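Local coordinates for protein ALKF (Bacillus cereus, PDB 3ZBO) that is of unknown function but has affinity for branched DNA such as Holliday junctions and is related to the HEAT-like repeat DNA glycosylases AlkC and AlkD, at residues M7-E15 with K51-L62; E15-K25 with V37-I48. All blocks are in the same frame, centred on the assembly; numbering follows the deposited sequence.

Contact 1: M7-E15 with K51-L62; sequences MDFKTVMQE and KIKLNQELAEEL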
loop_
_atom_site.group_PDB
_atom_site.type_symbol
_atom_site.label_atom_id
_atom_site.label_comp_id
_atom_site.label_asym_id
_atom_site.label_seq_id
_atom_site.Cartn_x
_atom_site.Cartn_y
_atom_site.Cartn_z
ATOM N N MET A 7 20.152 18.183 2.049
ATOM C CA MET A 7 20.830 16.931 1.718
ATOM C C MET A 7 20.721 16.698 0.210
ATOM O O MET A 7 19.655 16.894 -0.360
ATOM C CB MET A 7 20.145 15.805 2.495
ATOM C CG MET A 7 20.820 15.516 3.788
ATOM S SD MET A 7 20.534 13.780 4.198
ATOM C CE MET A 7 21.636 12.898 3.136
ATOM N N ASP A 8 21.810 16.336 -0.450
ATOM C CA ASP A 8 21.702 16.123 -1.867
ATOM C C ASP A 8 21.518 14.632 -2.208
ATOM O O ASP A 8 21.598 13.781 -1.365
ATOM C CB ASP A 8 22.812 16.807 -2.682
ATOM C CG ASP A 8 24.178 16.332 -2.308
ATOM O OD1 ASP A 8 24.280 15.173 -1.789
ATOM O OD2 ASP A 8 25.168 17.120 -2.518
ATOM N N PHE A 9 21.076 14.434 -3.425
ATOM C CA PHE A 9 20.844 13.092 -3.975
ATOM C C PHE A 9 21.977 12.135 -3.710
ATOM O O PHE A 9 21.751 10.998 -3.206
ATOM C CB PHE A 9 20.577 13.199 -5.488
ATOM C CG PHE A 9 20.474 11.885 -6.162
ATOM C CD1 PHE A 9 19.312 11.156 -6.097
ATOM C CD2 PHE A 9 21.588 11.343 -6.851
ATOM C CE1 PHE A 9 19.232 9.919 -6.741
ATOM C CE2 PHE A 9 21.560 10.082 -7.473
ATOM C CZ PHE A 9 20.347 9.355 -7.404
ATOM N N LYS A 10 23.215 12.545 -4.026
ATOM C CA LYS A 10 24.338 11.600 -3.894
ATOM C C LYS A 10 24.536 11.195 -2.438
ATOM O O LYS A 10 24.851 10.014 -2.127
ATOM C CB LYS A 10 25.670 12.217 -4.385
ATOM C CG LYS A 10 26.901 11.705 -3.532
ATOM C CD LYS A 10 27.866 12.815 -2.947
ATOM C CE LYS A 10 29.273 12.205 -2.466
ATOM N NZ LYS A 10 30.249 11.778 -3.577
ATOM N N THR A 11 24.352 12.134 -1.519
ATOM C CA THR A 11 24.517 11.877 -0.099
ATOM C C THR A 11 23.413 10.941 0.427
ATOM O O THR A 11 23.686 9.988 1.183
ATOM C CB THR A 11 24.494 13.171 0.697
ATOM O OG1 THR A 11 25.591 13.970 0.236
ATOM C CG2 THR A 11 24.638 12.940 2.202
ATOM N N VAL A 12 22.177 11.150 0.001
ATOM C CA VAL A 12 21.139 10.196 0.420
ATOM C C VAL A 12 21.375 8.804 -0.077
ATOM O O VAL A 12 21.163 7.843 0.716
ATOM C CB VAL A 12 19.729 10.673 -0.091
ATOM C CG1 VAL A 12 18.640 9.629 0.239
ATOM C CG2 VAL A 12 19.394 12.102 0.516
ATOM N N MET A 13 21.776 8.679 -1.342
ATOM C CA MET A 13 22.068 7.378 -1.929
ATOM C C MET A 13 23.231 6.713 -1.188
ATOM O O MET A 13 23.203 5.496 -0.899
ATOM C CB MET A 13 22.347 7.472 -3.395
ATOM C CG MET A 13 21.151 7.879 -4.305
ATOM S SD MET A 13 19.783 6.666 -4.117
ATOM C CE MET A 13 20.415 5.248 -4.978
ATOM N N GLN A 14 24.239 7.503 -0.813
ATOM C CA GLN A 14 25.317 6.870 0.006
ATOM C C GLN A 14 24.858 6.388 1.364
ATOM O O GLN A 14 25.238 5.243 1.799
ATOM C CB GLN A 14 26.456 7.882 0.178
ATOM C CG GLN A 14 27.318 7.937 -1.067
ATOM C CD GLN A 14 28.261 9.127 -1.071
ATOM O OE1 GLN A 14 29.224 9.127 -1.831
ATOM N NE2 GLN A 14 28.000 10.149 -0.216
ATOM N N GLU A 15 24.042 7.189 2.046
ATOM C CA GLU A 15 23.551 6.850 3.392
ATOM C C GLU A 15 22.645 5.604 3.316
ATOM O O GLU A 15 22.702 4.713 4.186
ATOM C CB GLU A 15 22.849 8.018 4.047
ATOM C CG GLU A 15 23.768 9.284 4.137
ATOM C CD GLU A 15 23.402 10.256 5.260
ATOM O OE1 GLU A 15 22.312 10.103 5.878
ATOM O OE2 GLU A 15 24.235 11.191 5.520
ATOM N N LYS A 51 15.780 14.621 9.088
ATOM C CA LYS A 51 16.644 15.711 8.569
ATOM C C LYS A 51 15.964 16.413 7.355
ATOM O O LYS A 51 15.948 17.656 7.190
ATOM C CB LYS A 51 18.055 15.234 8.154
ATOM C CG LYS A 51 19.024 14.709 9.272
ATOM C CD LYS A 51 20.484 14.541 8.731
ATOM C CE LYS A 51 21.204 13.179 9.064
ATOM N NZ LYS A 51 21.184 12.200 7.881
ATOM N N ILE A 52 15.360 15.607 6.490
ATOM C CA ILE A 52 14.932 16.139 5.198
ATOM C C ILE A 52 13.545 16.759 5.213
ATOM O O ILE A 52 13.311 17.767 4.537
ATOM C CB ILE A 52 15.036 15.006 4.121
ATOM C CG1 ILE A 52 16.498 14.659 3.912
ATOM C CG2 ILE A 52 14.272 15.461 2.819
ATOM C CD1 ILE A 52 16.683 13.342 3.127
ATOM N N LYS A 53 12.639 16.146 5.969
ATOM C CA LYS A 53 11.245 16.491 6.120
ATOM C C LYS A 53 10.618 16.255 4.757
ATOM O O LYS A 53 10.656 15.085 4.324
ATOM C CB LYS A 53 10.987 17.903 6.684
ATOM C CG LYS A 53 11.376 18.047 8.195
ATOM C CD LYS A 53 11.958 19.446 8.496
ATOM C CE LYS A 53 12.276 19.580 9.998
ATOM N NZ LYS A 53 13.443 18.669 10.321
ATOM N N LEU A 54 10.086 17.283 4.101
ATOM C CA LEU A 54 9.466 17.126 2.765
ATOM C C LEU A 54 10.392 17.747 1.696
ATOM O O LEU A 54 10.965 18.860 1.886
ATOM C CB LEU A 54 8.010 17.675 2.689
ATOM C CG LEU A 54 6.990 17.119 3.762
ATOM C CD1 LEU A 54 5.566 17.257 3.273
ATOM C CD2 LEU A 54 7.135 15.607 4.152
ATOM N N ASN A 55 10.651 17.020 0.598
ATOM C CA ASN A 55 11.425 17.581 -0.496
ATOM C C ASN A 55 11.035 16.779 -1.764
ATOM O O ASN A 55 11.607 15.699 -2.054
ATOM C CB ASN A 55 12.901 17.417 -0.183
ATOM C CG ASN A 55 13.831 18.059 -1.250
ATOM O OD1 ASN A 55 13.471 18.329 -2.429
ATOM N ND2 ASN A 55 15.081 18.325 -0.819
ATOM N N GLN A 56 10.078 17.356 -2.466
ATOM C CA GLN A 56 9.565 16.734 -3.698
ATOM C C GLN A 56 10.617 16.575 -4.728
ATOM O O GLN A 56 10.658 15.536 -5.442
ATOM C CB GLN A 56 8.342 17.467 -4.245
ATOM C CG GLN A 56 7.678 16.640 -5.373
ATOM C CD GLN A 56 7.008 15.309 -4.838
ATOM O OE1 GLN A 56 6.639 15.189 -3.676
ATOM N NE2 GLN A 56 6.871 14.307 -5.715
ATOM N N GLU A 57 11.485 17.551 -4.964
ATOM C CA GLU A 57 12.508 17.423 -5.981
ATOM C C GLU A 57 13.419 16.215 -5.735
ATOM O O GLU A 57 13.695 15.445 -6.673
ATOM C CB GLU A 57 13.299 18.729 -6.057
ATOM C CG GLU A 57 14.176 18.843 -7.272
ATOM C CD GLU A 57 15.432 18.031 -7.250
ATOM O OE1 GLU A 57 16.034 17.954 -6.134
ATOM O OE2 GLU A 57 15.799 17.434 -8.294
ATOM N N LEU A 58 13.872 16.087 -4.486
ATOM C CA LEU A 58 14.757 15.008 -4.132
ATOM C C LEU A 58 13.942 13.687 -4.219
ATOM O O LEU A 58 14.526 12.689 -4.741
ATOM C CB LEU A 58 15.184 15.179 -2.684
ATOM C CG LEU A 58 16.139 14.130 -2.162
ATOM C CD1 LEU A 58 17.366 13.814 -3.059
ATOM C CD2 LEU A 58 16.632 14.581 -0.736
ATOM N N ALA A 59 12.661 13.732 -3.853
ATOM C CA ALA A 59 11.844 12.509 -3.949
ATOM C C ALA A 59 11.793 12.065 -5.402
ATOM O O ALA A 59 11.933 10.815 -5.677
ATOM C CB ALA A 59 10.352 12.728 -3.434
ATOM N N GLU A 60 11.660 13.023 -6.294
ATOM C CA GLU A 60 11.612 12.639 -7.715
ATOM C C GLU A 60 12.872 12.005 -8.186
ATOM O O GLU A 60 12.832 10.995 -8.959
ATOM C CB GLU A 60 11.224 13.796 -8.647
ATOM C CG GLU A 60 9.830 14.283 -8.422
ATOM C CD GLU A 60 8.699 13.376 -8.927
ATOM O OE1 GLU A 60 8.998 12.521 -9.753
ATOM O OE2 GLU A 60 7.573 13.575 -8.564
ATOM N N GLU A 61 14.032 12.583 -7.801
ATOM C CA GLU A 61 15.266 11.957 -8.222
ATOM C C GLU A 61 15.479 10.555 -7.620
ATOM O O GLU A 61 15.997 9.671 -8.341
ATOM C CB GLU A 61 16.467 12.848 -7.837
ATOM C CG GLU A 61 16.462 14.168 -8.547
ATOM C CD GLU A 61 17.846 14.878 -8.438
ATOM O OE1 GLU A 61 18.940 14.240 -8.494
ATOM O OE2 GLU A 61 17.810 16.143 -8.363
ATOM N N LEU A 62 15.085 10.411 -6.373
ATOM C CA LEU A 62 15.240 9.102 -5.696
ATOM C C LEU A 62 14.289 8.118 -6.364
ATOM O O LEU A 62 14.717 6.947 -6.627
ATOM C CB LEU A 62 14.932 9.228 -4.211
ATOM C CG LEU A 62 15.990 10.042 -3.495
ATOM C CD1 LEU A 62 15.472 10.301 -2.120
ATOM C CD2 LEU A 62 17.286 9.275 -3.408
#

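Contact 2: E15-K25 with V37-I48; sequences ELEALGKERTK and VFGVATGAMKPI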
loop_
_atom_site.group_PDB
_atom_site.type_symbol
_atom_site.label_atom_id
_atom_site.label_comp_id
_atom_site.label_asym_id
_atom_site.label_seq_id
_atom_site.Cartn_x
_atom_site.Cartn_y
_atom_site.Cartn_z
ATOM N N GLU A 15 24.042 7.189 2.046
ATOM C CA GLU A 15 23.551 6.850 3.392
ATOM C C GLU A 15 22.645 5.604 3.316
ATOM O O GLU A 15 22.702 4.713 4.186
ATOM C CB GLU A 15 22.849 8.018 4.047
ATOM C CG GLU A 15 23.768 9.284 4.137
ATOM C CD GLU A 15 23.402 10.256 5.260
ATOM O OE1 GLU A 15 22.312 10.103 5.878
ATOM O OE2 GLU A 15 24.235 11.191 5.520
ATOM N N LEU A 16 21.802 5.527 2.282
ATOM C CA LEU A 16 20.936 4.351 2.167
ATOM C C LEU A 16 21.725 3.078 1.873
ATOM O O LEU A 16 21.479 2.027 2.447
ATOM C CB LEU A 16 19.891 4.586 1.053
ATOM C CG LEU A 16 18.806 5.614 1.357
ATOM C CD1 LEU A 16 17.866 5.671 0.133
ATOM C CD2 LEU A 16 18.006 5.285 2.572
ATOM N N GLU A 17 22.717 3.169 1.029
ATOM C CA GLU A 17 23.572 2.009 0.692
ATOM C C GLU A 17 24.261 1.562 1.955
ATOM O O GLU A 17 24.336 0.364 2.213
ATOM C CB GLU A 17 24.580 2.415 -0.368
ATOM C CG GLU A 17 25.455 1.276 -0.753
ATOM C CD GLU A 17 26.110 1.468 -2.110
ATOM O OE1 GLU A 17 26.336 2.613 -2.507
ATOM O OE2 GLU A 17 26.396 0.447 -2.762
ATOM N N ALA A 18 24.675 2.520 2.795
ATOM C CA ALA A 18 25.363 2.108 4.043
ATOM C C ALA A 18 24.474 1.398 5.012
ATOM O O ALA A 18 25.014 0.622 5.847
ATOM C CB ALA A 18 25.975 3.337 4.749
ATOM N N LEU A 19 23.151 1.690 4.984
ATOM C CA LEU A 19 22.184 1.032 5.841
ATOM C C LEU A 19 21.727 -0.330 5.286
ATOM O O LEU A 19 21.056 -1.115 6.023
ATOM C CB LEU A 19 20.944 1.897 6.084
ATOM C CG LEU A 19 21.225 3.246 6.787
ATOM C CD1 LEU A 19 20.067 4.272 6.616
ATOM C CD2 LEU A 19 21.542 2.979 8.287
ATOM N N GLY A 20 22.088 -0.694 4.083
ATOM C CA GLY A 20 21.576 -1.954 3.446
ATOM C C GLY A 20 22.144 -3.168 4.208
ATOM O O GLY A 20 23.328 -3.139 4.671
ATOM N N LYS A 21 21.324 -4.198 4.392
ATOM C CA LYS A 21 21.781 -5.470 5.036
ATOM C C LYS A 21 21.327 -6.596 4.154
ATOM O O LYS A 21 20.147 -6.568 3.698
ATOM C CB LYS A 21 21.171 -5.619 6.430
ATOM C CG LYS A 21 21.670 -4.620 7.456
ATOM C CD LYS A 21 23.055 -5.043 8.005
ATOM C CE LYS A 21 23.545 -4.080 9.114
ATOM N NZ LYS A 21 22.423 -3.766 10.043
ATOM N N GLU A 22 22.198 -7.610 3.979
ATOM C CA GLU A 22 22.030 -8.665 2.975
ATOM C C GLU A 22 20.808 -9.509 3.279
ATOM O O GLU A 22 20.142 -9.980 2.317
ATOM C CB GLU A 22 23.280 -9.569 2.818
ATOM C CG GLU A 22 23.384 -10.209 1.400
ATOM C CD GLU A 22 23.798 -9.202 0.316
ATOM O OE1 GLU A 22 24.496 -8.205 0.658
ATOM O OE2 GLU A 22 23.422 -9.401 -0.875
ATOM N N ARG A 23 20.510 -9.675 4.569
ATOM C CA ARG A 23 19.280 -10.374 5.006
ATOM C C ARG A 23 18.018 -9.693 4.503
ATOM O O ARG A 23 17.244 -10.404 3.798
ATOM C CB ARG A 23 19.134 -10.763 6.501
ATOM C CG ARG A 23 19.591 -9.818 7.638
ATOM C CD ARG A 23 18.601 -8.684 8.123
ATOM N NE ARG A 23 18.771 -8.296 9.556
ATOM C CZ ARG A 23 19.941 -8.013 10.161
ATOM N NH1 ARG A 23 21.119 -8.123 9.513
ATOM N NH2 ARG A 23 19.948 -7.646 11.441
ATOM N N THR A 24 17.846 -8.385 4.853
ATOM C CA THR A 24 16.692 -7.543 4.412
ATOM C C THR A 24 16.628 -7.559 2.862
ATOM O O THR A 24 15.522 -7.666 2.243
ATOM C CB THR A 24 16.763 -6.074 4.952
ATOM O OG1 THR A 24 16.603 -6.035 6.396
ATOM C CG2 THR A 24 15.668 -5.290 4.399
ATOM N N LYS A 25 17.798 -7.484 2.229
ATOM C CA LYS A 25 17.822 -7.466 0.752
ATOM C C LYS A 25 17.294 -8.755 0.111
ATOM O O LYS A 25 16.466 -8.744 -0.818
ATOM C CB LYS A 25 19.238 -7.143 0.281
ATOM C CG LYS A 25 19.467 -7.173 -1.197
ATOM C CD LYS A 25 20.873 -6.867 -1.576
ATOM C CE LYS A 25 21.091 -6.965 -3.007
ATOM N NZ LYS A 25 22.440 -6.492 -3.414
ATOM N N VAL A 37 19.099 -2.746 -5.445
ATOM C CA VAL A 37 18.361 -2.747 -4.184
ATOM C C VAL A 37 19.377 -2.919 -3.091
ATOM O O VAL A 37 20.335 -3.729 -3.239
ATOM C CB VAL A 37 17.210 -3.816 -4.195
ATOM C CG1 VAL A 37 17.769 -5.198 -4.446
ATOM C CG2 VAL A 37 16.481 -3.801 -2.838
ATOM N N PHE A 38 19.192 -2.183 -1.996
ATOM C CA PHE A 38 20.145 -2.278 -0.937
ATOM C C PHE A 38 19.645 -3.098 0.258
ATOM O O PHE A 38 20.485 -3.709 0.985
ATOM C CB PHE A 38 20.494 -0.917 -0.364
ATOM C CG PHE A 38 21.064 0.102 -1.346
ATOM C CD1 PHE A 38 21.959 -0.244 -2.353
ATOM C CD2 PHE A 38 20.638 1.424 -1.234
ATOM C CE1 PHE A 38 22.510 0.749 -3.211
ATOM C CE2 PHE A 38 21.161 2.432 -2.111
ATOM C CZ PHE A 38 22.083 2.080 -3.044
ATOM N N GLY A 39 18.326 -3.110 0.517
ATOM C CA GLY A 39 17.868 -3.872 1.665
ATOM C C GLY A 39 17.932 -3.040 2.929
ATOM O O GLY A 39 18.517 -3.437 3.992
ATOM N N VAL A 40 17.198 -1.932 2.967
ATOM C CA VAL A 40 17.197 -1.055 4.154
ATOM C C VAL A 40 15.969 -1.258 5.017
ATOM O O VAL A 40 14.850 -1.110 4.540
ATOM C CB VAL A 40 17.273 0.445 3.722
ATOM C CG1 VAL A 40 17.250 1.383 4.945
ATOM C CG2 VAL A 40 18.503 0.695 2.833
ATOM N N ALA A 41 16.105 -1.646 6.307
ATOM C CA ALA A 41 14.933 -1.780 7.137
ATOM C C ALA A 41 14.339 -0.408 7.297
ATOM O O ALA A 41 15.065 0.580 7.516
ATOM C CB ALA A 41 15.348 -2.269 8.493
ATOM N N THR A 42 13.012 -0.318 7.214
ATOM C CA THR A 42 12.350 1.001 7.232
ATOM C C THR A 42 12.642 1.825 8.490
ATOM O O THR A 42 12.782 3.033 8.410
ATOM C CB THR A 42 10.880 0.958 6.923
ATOM O OG1 THR A 42 10.197 0.247 7.957
ATOM C CG2 THR A 42 10.617 0.291 5.536
ATOM N N GLY A 43 12.787 1.191 9.649
ATOM C CA GLY A 43 12.994 2.061 10.827
ATOM C C GLY A 43 14.352 2.757 10.746
ATOM O O GLY A 43 14.546 3.840 11.391
ATOM N N ALA A 44 15.281 2.171 10.004
ATOM C CA ALA A 44 16.609 2.767 9.846
ATOM C C ALA A 44 16.544 4.069 9.048
ATOM O O ALA A 44 17.472 4.862 9.092
ATOM C CB ALA A 44 17.624 1.763 9.232
ATOM N N MET A 45 15.421 4.315 8.362
ATOM C CA MET A 45 15.270 5.573 7.654
ATOM C C MET A 45 14.862 6.791 8.473
ATOM O O MET A 45 14.973 7.896 7.951
ATOM C CB MET A 45 14.233 5.373 6.496
ATOM C CG MET A 45 14.769 4.314 5.547
ATOM S SD MET A 45 13.410 3.994 4.293
ATOM C CE MET A 45 14.199 2.822 3.233
ATOM N N LYS A 46 14.423 6.575 9.727
ATOM C CA LYS A 46 13.858 7.648 10.530
ATOM C C LYS A 46 14.818 8.820 10.709
ATOM O O LYS A 46 14.394 9.919 10.416
ATOM C CB LYS A 46 13.233 7.180 11.864
ATOM C CG LYS A 46 12.332 8.272 12.500
ATOM C CD LYS A 46 11.087 7.648 13.155
ATOM C CE LYS A 46 10.122 8.716 13.616
ATOM N NZ LYS A 46 10.599 9.256 14.915
ATOM N N PRO A 47 16.107 8.579 11.066
ATOM C CA PRO A 47 16.923 9.788 11.198
ATOM C C PRO A 47 17.135 10.582 9.918
ATOM O O PRO A 47 17.139 11.831 9.981
ATOM C CB PRO A 47 18.306 9.256 11.623
ATOM C CG PRO A 47 18.094 7.827 12.105
ATOM C CD PRO A 47 16.929 7.346 11.259
ATOM N N ILE A 48 17.320 9.892 8.770
ATOM C CA ILE A 48 17.491 10.653 7.497
ATOM C C ILE A 48 16.209 11.432 7.132
ATOM O O ILE A 48 16.280 12.568 6.673
ATOM C CB ILE A 48 17.838 9.731 6.297
ATOM C CG1 ILE A 48 18.877 8.649 6.602
ATOM C CG2 ILE A 48 18.253 10.588 5.091
ATOM C CD1 ILE A 48 19.285 7.852 5.392
HETATM O O HOH W 1 18.800 -2.014 7.307
HETATM O O HOH W 2 22.874 -3.568 -4.962
#

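Contact 1: M7-E15 with K51-L62
In the largely helical, HEAT-like fold of ALKF, helix 9-19 packs against helix 56-63 and the end of helix 46-52, with Val12 on its buried side meeting Ile52, Leu58 and Leu62. Segments 9-15 and 56-62 cross at -57°, their axes 10.6 Å apart. Valine suits this place because its two methyls serve different neighbours. Val12 CG2 meets Ile52 CD1 tip to tip at 4.0 Å and approaches Leu58 CD2 in the same manner. With CG1 anti to the backbone N (chi1 175°), the other methyl faces Leu62, whose side chain runs across it at about a right angle. Met7 SD lies 4.0 Å from Ile52 CD1, the two side chains crossing at about a right angle; a thioether suits this apolar margin next to Lys51. Met13, bent at chi2 and chi3, brings its SD to 3.7 Å from Leu62 CD2, the two side chains sliding past each other in opposite directions. Met13 CG lies over one face of the Phe9 ring, near its rim, while Leu58 CD1 stands at the ring's edge. Glu61 lays its aliphatic CB against Phe9 CD1, 3.7 Å away. At the exposed margin, Glu15 OE1 and Lys51 NZ form a salt bridge at 3.1 Å. Asp8 OD1 N-caps helix 9-19; Asn55 OD1 caps helix 56-63. Helix 68-77 adjoins this packing, touching Met13 through Ala70 and Ile52 through Phe73 and Ile77.

Contact 2: E15-K25 with V37-I48
Glu17 and Phe38 pack together where the end of helix 9-19 and the turn into helix 22-30 meet the loop 37-41, a helix-loop contact in the N-terminal part of the HEAT-like fold. Phe38 CB lies 4.1 Å from Gly20 CA, and CG, placed beside its own backbone N by chi1 of -58°, lies against Glu17 CA. That CA sits over one face of the ring in a CH-pi contact, 3.6 Å from the centroid. CD1 meets Glu17 CA and CG, CD2 and CE2 also approach Leu16 CB, CE1 meets Glu17 CD, and the terminal CZ touches Glu17 CB at 3.7 Å. The Glu17 carboxylate plane is 19° from that of the ring, and the residue's CB and CG supply the apolar contact.

Leu19 and Ile48 reach tip to tip, CD1 to CD1, at 3.9 Å, and Leu16 CD2 joins the same Ile48 methyl. Beta-branched Val40 suits the helix end, packing CG1 on Leu19 CB and CG2 on Leu16 O. Glycines mark the backbone crossing: Gly20 CA lies 3.2 Å from Phe38 O and makes a CA-H...O contact with Gly39 O, while Gly39 has a positive phi of 86° that suits glycine and packs its CA close to Lys25 N. Lys21 N donates to Gly39 O at 2.9 Å. Lys25 CE passes 3.3 Å from Val37 O, its ammonium salt-bridged to Glu35. Asp69 of helix 68-77 accepts from Phe38 N and Gly39 N through OD2 and Val40 N through OD1, gripping three successive amides. A water donates to Leu19 O at 2.7 Å and accepts from Ala41 N.

Contacts 1 and 2 lie on the same side of the chain's centre, their centres about 15 Å apart, and both draw on helices 9-19 and 46-52. Along the chain, contact 2 falls within the span that contact 1 brackets: 7-15 comes first, then 15-25, 37-48 and finally 51-62. Glu15 belongs to both, and Met7 SD of contact 1 lies 4.0 Å from Ile48 CG2 of contact 2, which makes the packing continuous. Helix 9-19 is engaged in its first half by contact 1 and in its last by contact 2, and helix 68-77 touches residues of both.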